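Local coordinates for protein RNA-dependent RNA polymerase (Farallon virus, PDB 6DX5) that probably acts as a deubiquitinating viral OTU cysteine protease, one domain of a nairovirus L protein that is probably an RNA-directed RNA polymerase, at residues Ile22-Gly33 with His174-Asn182. Numbering follows the deposited sequence.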
ATOM      1  N   ILE A  22      13.378  14.421   7.584  1.00 37.10           N
ATOM      2  CA  ILE A  22      12.652  14.367   8.872  1.00 30.26           C
ATOM      3  C   ILE A  22      13.340  15.169   9.985  1.00 38.07           C
ATOM      4  O   ILE A  22      12.643  15.920  10.685  1.00 34.47           O
ATOM      5  CB  ILE A  22      12.402  12.920   9.333  1.00 35.88           C
ATOM      6  CG1 ILE A  22      11.378  12.223   8.427  1.00 37.87           C
ATOM      7  CG2 ILE A  22      11.880  12.872  10.775  1.00 30.42           C
ATOM      8  CD1 ILE A  22      10.163  13.062   8.137  1.00 37.50           C
ATOM      9  N   PRO A  23      14.667  15.093  10.198  1.00 42.00           N
ATOM     10  CA  PRO A  23      15.244  15.817  11.353  1.00 46.56           C
ATOM     11  C   PRO A  23      15.152  17.337  11.248  1.00 47.54           C
ATOM     12  O   PRO A  23      15.302  18.013  12.268  1.00 52.24           O
ATOM     13  CB  PRO A  23      16.707  15.341  11.378  1.00 48.70           C
ATOM     14  CG  PRO A  23      16.692  14.021  10.636  1.00 50.21           C
ATOM     15  CD  PRO A  23      15.717  14.300   9.517  1.00 45.51           C
ATOM     16  N   ASP A  24      14.877  17.899  10.068  1.00 45.64           N
ATOM     17  CA  ASP A  24      14.658  19.343   9.944  1.00 51.37           C
ATOM     18  C   ASP A  24      13.315  19.826  10.502  1.00 50.55           C
ATOM     19  O   ASP A  24      13.155  21.037  10.677  1.00 52.09           O
ATOM     20  CB  ASP A  24      14.734  19.806   8.475  1.00 61.21           C
ATOM     21  CG  ASP A  24      16.105  19.542   7.794  1.00 74.18           C
ATOM     22  OD1 ASP A  24      16.094  19.374   6.552  1.00 77.37           O
ATOM     23  OD2 ASP A  24      17.175  19.521   8.461  1.00 75.74           O
ATOM     24  N   PHE A  25      12.343  18.930  10.733  1.00 41.84           N
ATOM     25  CA  PHE A  25      11.007  19.289  11.217  1.00 42.02           C
ATOM     26  C   PHE A  25      10.577  18.543  12.471  1.00 36.61           C
ATOM     27  O   PHE A  25       9.696  19.036  13.178  1.00 39.59           O
ATOM     28  CB  PHE A  25       9.943  19.051  10.109  1.00 40.74           C
ATOM     29  CG  PHE A  25      10.160  19.913   8.888  1.00 44.42           C
ATOM     30  CD1 PHE A  25       9.578  21.167   8.805  1.00 46.79           C
ATOM     31  CD2 PHE A  25      11.018  19.507   7.865  1.00 51.28           C
ATOM     32  CE1 PHE A  25       9.833  22.005   7.710  1.00 52.71           C
ATOM     33  CE2 PHE A  25      11.281  20.341   6.751  1.00 51.22           C
ATOM     34  CZ  PHE A  25      10.689  21.587   6.676  1.00 51.72           C
ATOM     35  N   PHE A  26      11.166  17.387  12.784  1.00 35.02           N
ATOM     36  CA  PHE A  26      10.704  16.551  13.877  1.00 27.80           C
ATOM     37  C   PHE A  26      11.861  16.112  14.758  1.00 32.66           C
ATOM     38  O   PHE A  26      12.991  15.912  14.298  1.00 37.19           O
ATOM     39  CB  PHE A  26      10.035  15.274  13.405  1.00 25.50           C
ATOM     40  CG  PHE A  26       8.831  15.475  12.534  1.00 27.78           C
ATOM     41  CD1 PHE A  26       7.559  15.566  13.102  1.00 26.31           C
ATOM     42  CD2 PHE A  26       8.953  15.506  11.144  1.00 27.56           C
ATOM     43  CE1 PHE A  26       6.428  15.728  12.301  1.00 24.83           C
ATOM     44  CE2 PHE A  26       7.805  15.649  10.331  1.00 32.89           C
ATOM     45  CZ  PHE A  26       6.545  15.771  10.928  1.00 20.34           C
ATOM     46  N   GLU A  27      11.553  15.910  16.023  1.00 30.89           N
ATOM     47  CA  GLU A  27      12.413  15.113  16.871  1.00 30.63           C
ATOM     48  C   GLU A  27      11.831  13.699  16.853  1.00 28.81           C
ATOM     49  O   GLU A  27      10.622  13.521  16.793  1.00 34.41           O
ATOM     50  CB  GLU A  27      12.509  15.718  18.278  1.00 31.05           C
ATOM     51  CG  GLU A  27      11.672  15.065  19.299  1.00 66.38           C
ATOM     52  CD  GLU A  27      11.960  15.535  20.723  1.00 72.00           C
ATOM     53  OE1 GLU A  27      11.463  16.594  21.123  1.00 75.13           O
ATOM     54  OE2 GLU A  27      12.692  14.843  21.432  1.00 77.54           O
ATOM     55  N   ARG A  28      12.688  12.712  16.743  1.00 27.16           N
ATOM     56  CA  ARG A  28      12.273  11.324  16.652  1.00 21.87           C
ATOM     57  C   ARG A  28      12.491  10.666  18.017  1.00 24.02           C
ATOM     58  O   ARG A  28      13.551  10.864  18.651  1.00 31.65           O
ATOM     59  CB  ARG A  28      13.107  10.620  15.573  1.00 27.40           C
ATOM     60  CG  ARG A  28      12.754   9.130  15.404  1.00 24.36           C
ATOM     61  CD  ARG A  28      13.712   8.276  16.168  1.00 34.63           C
ATOM     62  NE  ARG A  28      15.017   8.400  15.517  1.00 37.61           N
ATOM     63  CZ  ARG A  28      15.384   7.611  14.516  1.00 38.29           C
ATOM     64  NH1 ARG A  28      14.536   6.657  14.142  1.00 37.27           N
ATOM     65  NH2 ARG A  28      16.559   7.750  13.915  1.00 40.93           N
ATOM     66  N   ILE A  29      11.498   9.926  18.493  1.00 23.58           N
ATOM     67  CA  ILE A  29      11.568   9.253  19.792  1.00 22.98           C
ATOM     68  C   ILE A  29      11.554   7.757  19.517  1.00 23.85           C
ATOM     69  O   ILE A  29      10.599   7.230  18.942  1.00 18.86           O
ATOM     70  CB  ILE A  29      10.425   9.663  20.734  1.00 25.12           C
ATOM     71  CG1 ILE A  29      10.458  11.175  20.990  1.00 33.80           C
ATOM     72  CG2 ILE A  29      10.560   8.958  22.073  1.00 26.89           C
ATOM     73  CD1 ILE A  29       9.594  11.957  20.054  1.00 40.01           C
ATOM     74  N   ARG A  30      12.653   7.090  19.858  1.00 25.57           N
ATOM     75  CA  ARG A  30      12.789   5.650  19.630  1.00 23.34           C
ATOM     76  C   ARG A  30      11.963   4.845  20.620  1.00 22.52           C
ATOM     77  O   ARG A  30      11.953   5.155  21.812  1.00 20.38           O
ATOM     78  CB  ARG A  30      14.259   5.247  19.765  1.00 21.86           C
ATOM     79  CG  ARG A  30      15.177   5.970  18.820  1.00 24.97           C
ATOM     80  CD  ARG A  30      16.592   5.408  18.937  1.00 25.93           C
ATOM     81  NE  ARG A  30      17.560   6.211  18.188  1.00 28.42           N
ATOM     82  CZ  ARG A  30      17.918   5.954  16.937  1.00 33.19           C
ATOM     83  NH1 ARG A  30      17.361   4.934  16.286  1.00 30.11           N
ATOM     84  NH2 ARG A  30      18.823   6.702  16.349  1.00 32.29           N
ATOM     85  N   VAL A  31      11.292   3.789  20.132  1.00 22.93           N
ATOM     86  CA  VAL A  31      10.523   2.879  20.986  1.00 23.88           C
ATOM     87  C   VAL A  31      11.182   1.517  20.889  1.00 25.75           C
ATOM     88  O   VAL A  31      12.027   1.293  20.030  1.00 24.08           O
ATOM     89  CB  VAL A  31       9.030   2.812  20.604  1.00 20.93           C
ATOM     90  CG1 VAL A  31       8.435   4.239  20.666  1.00 17.22           C
ATOM     91  CG2 VAL A  31       8.902   2.267  19.200  1.00 17.66           C
ATOM     92  N   LYS A  32      10.834   0.617  21.815  1.00 22.26           N
ATOM     93  CA  LYS A  32      11.449  -0.713  21.845  1.00 28.25           C
ATOM     94  C   LYS A  32      11.330  -1.397  20.481  1.00 33.32           C
ATOM     95  O   LYS A  32      10.305  -1.276  19.813  1.00 25.89           O
ATOM     96  CB  LYS A  32      10.757  -1.541  22.929  1.00 29.92           C
ATOM     97  CG  LYS A  32      11.406  -2.878  23.275  1.00 32.44           C
ATOM     98  CD  LYS A  32      10.490  -3.535  24.297  1.00 35.25           C
ATOM     99  CE  LYS A  32      11.014  -4.857  24.803  1.00 46.00           C
ATOM    100  NZ  LYS A  32      12.302  -4.599  25.481  1.00 56.17           N
ATOM    101  N   GLY A  33      12.390  -2.095  20.046  1.00 34.72           N
ATOM    102  CA  GLY A  33      12.338  -2.730  18.737  1.00 32.16           C
ATOM    103  C   GLY A  33      11.757  -4.143  18.709  1.00 34.93           C
ATOM    104  O   GLY A  33      12.424  -5.080  18.284  1.00 42.07           O
ATOM    105  N   HIS A 174      10.573  -1.198  11.125  1.00 30.71           N
ATOM    106  CA  HIS A 174      10.534  -0.593  12.443  1.00 28.73           C
ATOM    107  C   HIS A 174       9.818   0.761  12.444  1.00 25.55           C
ATOM    108  O   HIS A 174      10.081   1.610  11.600  1.00 28.22           O
ATOM    109  CB  HIS A 174      11.967  -0.434  13.020  1.00 23.54           C
ATOM    110  CG  HIS A 174      11.951   0.066  14.423  1.00 34.37           C
ATOM    111  ND1 HIS A 174      11.449  -0.681  15.461  1.00 34.24           N
ATOM    112  CD2 HIS A 174      12.198   1.296  14.941  1.00 36.19           C
ATOM    113  CE1 HIS A 174      11.468   0.039  16.580  1.00 33.50           C
ATOM    114  NE2 HIS A 174      11.916   1.246  16.290  1.00 31.74           N
ATOM    115  N   PHE A 175       8.985   0.997  13.462  1.00 22.01           N
ATOM    116  CA  PHE A 175       8.282   2.266  13.636  1.00 20.36           C
ATOM    117  C   PHE A 175       8.807   2.985  14.873  1.00 19.41           C
ATOM    118  O   PHE A 175       9.002   2.353  15.914  1.00 25.32           O
ATOM    119  CB  PHE A 175       6.758   2.066  13.811  1.00 18.09           C
ATOM    120  CG  PHE A 175       6.057   1.422  12.624  1.00 21.64           C
ATOM    121  CD1 PHE A 175       5.395   2.219  11.676  1.00 24.45           C
ATOM    122  CD2 PHE A 175       5.949   0.032  12.512  1.00 23.47           C
ATOM    123  CE1 PHE A 175       4.674   1.657  10.599  1.00 22.11           C
ATOM    124  CE2 PHE A 175       5.250  -0.571  11.416  1.00 20.66           C
ATOM    125  CZ  PHE A 175       4.603   0.253  10.456  1.00 20.49           C
ATOM    126  N   ASP A 176       9.020   4.314  14.778  1.00 19.67           N
ATOM    127  CA  ASP A 176       9.279   5.178  15.943  1.00 17.33           C
ATOM    128  C   ASP A 176       8.295   6.360  15.930  1.00 20.77           C
ATOM    129  O   ASP A 176       7.608   6.611  14.921  1.00 20.18           O
ATOM    130  CB  ASP A 176      10.734   5.710  15.946  1.00 19.10           C
ATOM    131  CG  ASP A 176      11.773   4.640  16.304  1.00 33.92           C
ATOM    132  OD1 ASP A 176      12.880   4.661  15.672  1.00 39.15           O
ATOM    133  OD2 ASP A 176      11.530   3.812  17.268  1.00 29.58           O
ATOM    134  N   ALA A 177       8.262   7.133  17.034  1.00 16.99           N
ATOM    135  CA  ALA A 177       7.383   8.302  17.126  1.00 22.38           C
ATOM    136  C   ALA A 177       8.106   9.545  16.633  1.00 23.95           C
ATOM    137  O   ALA A 177       9.338   9.612  16.696  1.00 21.81           O
ATOM    138  CB  ALA A 177       6.919   8.501  18.568  1.00 18.04           C
ATOM    139  N   LEU A 178       7.343  10.531  16.128  1.00 21.74           N
ATOM    140  CA  LEU A 178       7.880  11.851  15.722  1.00 22.00           C
ATOM    141  C   LEU A 178       7.121  12.965  16.438  1.00 24.86           C
ATOM    142  O   LEU A 178       5.894  12.939  16.487  1.00 24.57           O
ATOM    143  CB  LEU A 178       7.731  12.106  14.216  1.00 17.56           C
ATOM    144  CG  LEU A 178       8.511  11.223  13.248  1.00 20.10           C
ATOM    145  CD1 LEU A 178       8.133  11.520  11.837  1.00 19.46           C
ATOM    146  CD2 LEU A 178      10.029  11.419  13.474  1.00 17.32           C
ATOM    147  N   LYS A 179       7.835  13.935  17.007  1.00 29.10           N
ATOM    148  CA  LYS A 179       7.196  15.151  17.502  1.00 35.86           C
ATOM    149  C   LYS A 179       7.678  16.341  16.693  1.00 42.26           C
ATOM    150  O   LYS A 179       8.866  16.445  16.363  1.00 34.76           O
ATOM    151  CB  LYS A 179       7.475  15.368  18.970  1.00 42.92           C
ATOM    152  CG  LYS A 179       6.687  14.368  19.786  1.00 47.39           C
ATOM    153  CD  LYS A 179       6.754  14.655  21.242  1.00 50.96           C
ATOM    154  CE  LYS A 179       5.591  13.934  21.956  1.00 46.60           C
ATOM    155  NZ  LYS A 179       5.751  14.007  23.461  1.00 54.90           N
ATOM    156  N   LEU A 180       6.748  17.215  16.348  1.00 35.10           N
ATOM    157  CA  LEU A 180       7.096  18.367  15.543  1.00 39.34           C
ATOM    158  C   LEU A 180       7.919  19.343  16.384  1.00 48.48           C
ATOM    159  O   LEU A 180       7.602  19.599  17.550  1.00 50.41           O
ATOM    160  CB  LEU A 180       5.822  19.020  15.026  1.00 43.98           C
ATOM    161  CG  LEU A 180       5.840  19.840  13.748  1.00 50.26           C
ATOM    162  CD1 LEU A 180       6.353  19.067  12.578  1.00 46.68           C
ATOM    163  CD2 LEU A 180       4.431  20.268  13.449  1.00 55.21           C
ATOM    164  N   ILE A 181       8.986  19.888  15.786  1.00 46.65           N
ATOM    165  CA  ILE A 181       9.887  20.768  16.532  1.00 57.13           C
ATOM    166  C   ILE A 181       9.200  22.087  16.897  1.00 69.61           C
ATOM    167  O   ILE A 181       9.398  22.613  18.001  1.00 80.59           O
ATOM    168  CB  ILE A 181      11.180  21.018  15.738  1.00 51.49           C
ATOM    169  CG1 ILE A 181      12.017  19.754  15.588  1.00 45.73           C
ATOM    170  CG2 ILE A 181      12.028  22.078  16.406  1.00 60.20           C
ATOM    171  CD1 ILE A 181      13.236  19.994  14.661  1.00 48.11           C
ATOM    172  N   ASN A 182       8.377  22.636  15.995  1.00 74.84           N
ATOM    173  CA  ASN A 182       7.841  23.984  16.211  1.00102.05           C
ATOM    174  C   ASN A 182       6.952  24.078  17.459  1.00113.49           C
ATOM    175  O   ASN A 182       6.979  25.095  18.170  1.00122.51           O
ATOM    176  CB  ASN A 182       7.086  24.458  14.966  1.00109.89           C
ATOM    177  CG  ASN A 182       7.997  25.164  13.972  1.00117.21           C
ATOM    178  OD1 ASN A 182       9.142  25.520  14.299  1.00119.32           O
ATOM    179  ND2 ASN A 182       7.490  25.390  12.759  1.00119.00           N
TER
HETATM  180  O   HOH W   1      14.862   3.268  16.572  1.00 40.67           O
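Ile-22, in the turn leading into strand 26-29, lays CG2 3.6 Å from Leu-178 CD2; that strand is outermost in the mixed sheet of the viral OTU domain, antiparallel to 174-180. The Phe-26 ring is clasped between two leucines: Leu-178 CD1 stands 4.1 Å from its centroid, 13° off the normal, and Leu-180 CD1 makes a second CH-pi contact over the opposite face. Trp-143 of strand 140-145 meets the same ring. Reciprocal backbone bonds make Glu-27 and Lys-179 a hydrogen-bonded pair, a pattern repeated by Ile-29 and Ala-177. Between them Arg-28 sits in a non-hydrogen-bonded pair with Leu-178. Its chain leaves with CG anti to the backbone N (chi1 179°), then bends twice, bringing NH1 3.0 Å from Asp-176 OD1; this salt bridge has a weak hydrogen bond, angle 126°. Arg-30 NH1 lies over the face of the Arg-28 guanidinium, and a water bridges Arg-30 NH1 and Asp-176 OD1, so the carboxylate probably offsets both charges. Past the strand pairs, Asp-176 OD2 accepts Val-31 N at 2.9 Å, met from above the carboxylate plane. From the other face of that plane, His-174 NE2 donates to the same OD2 at 2.8 Å.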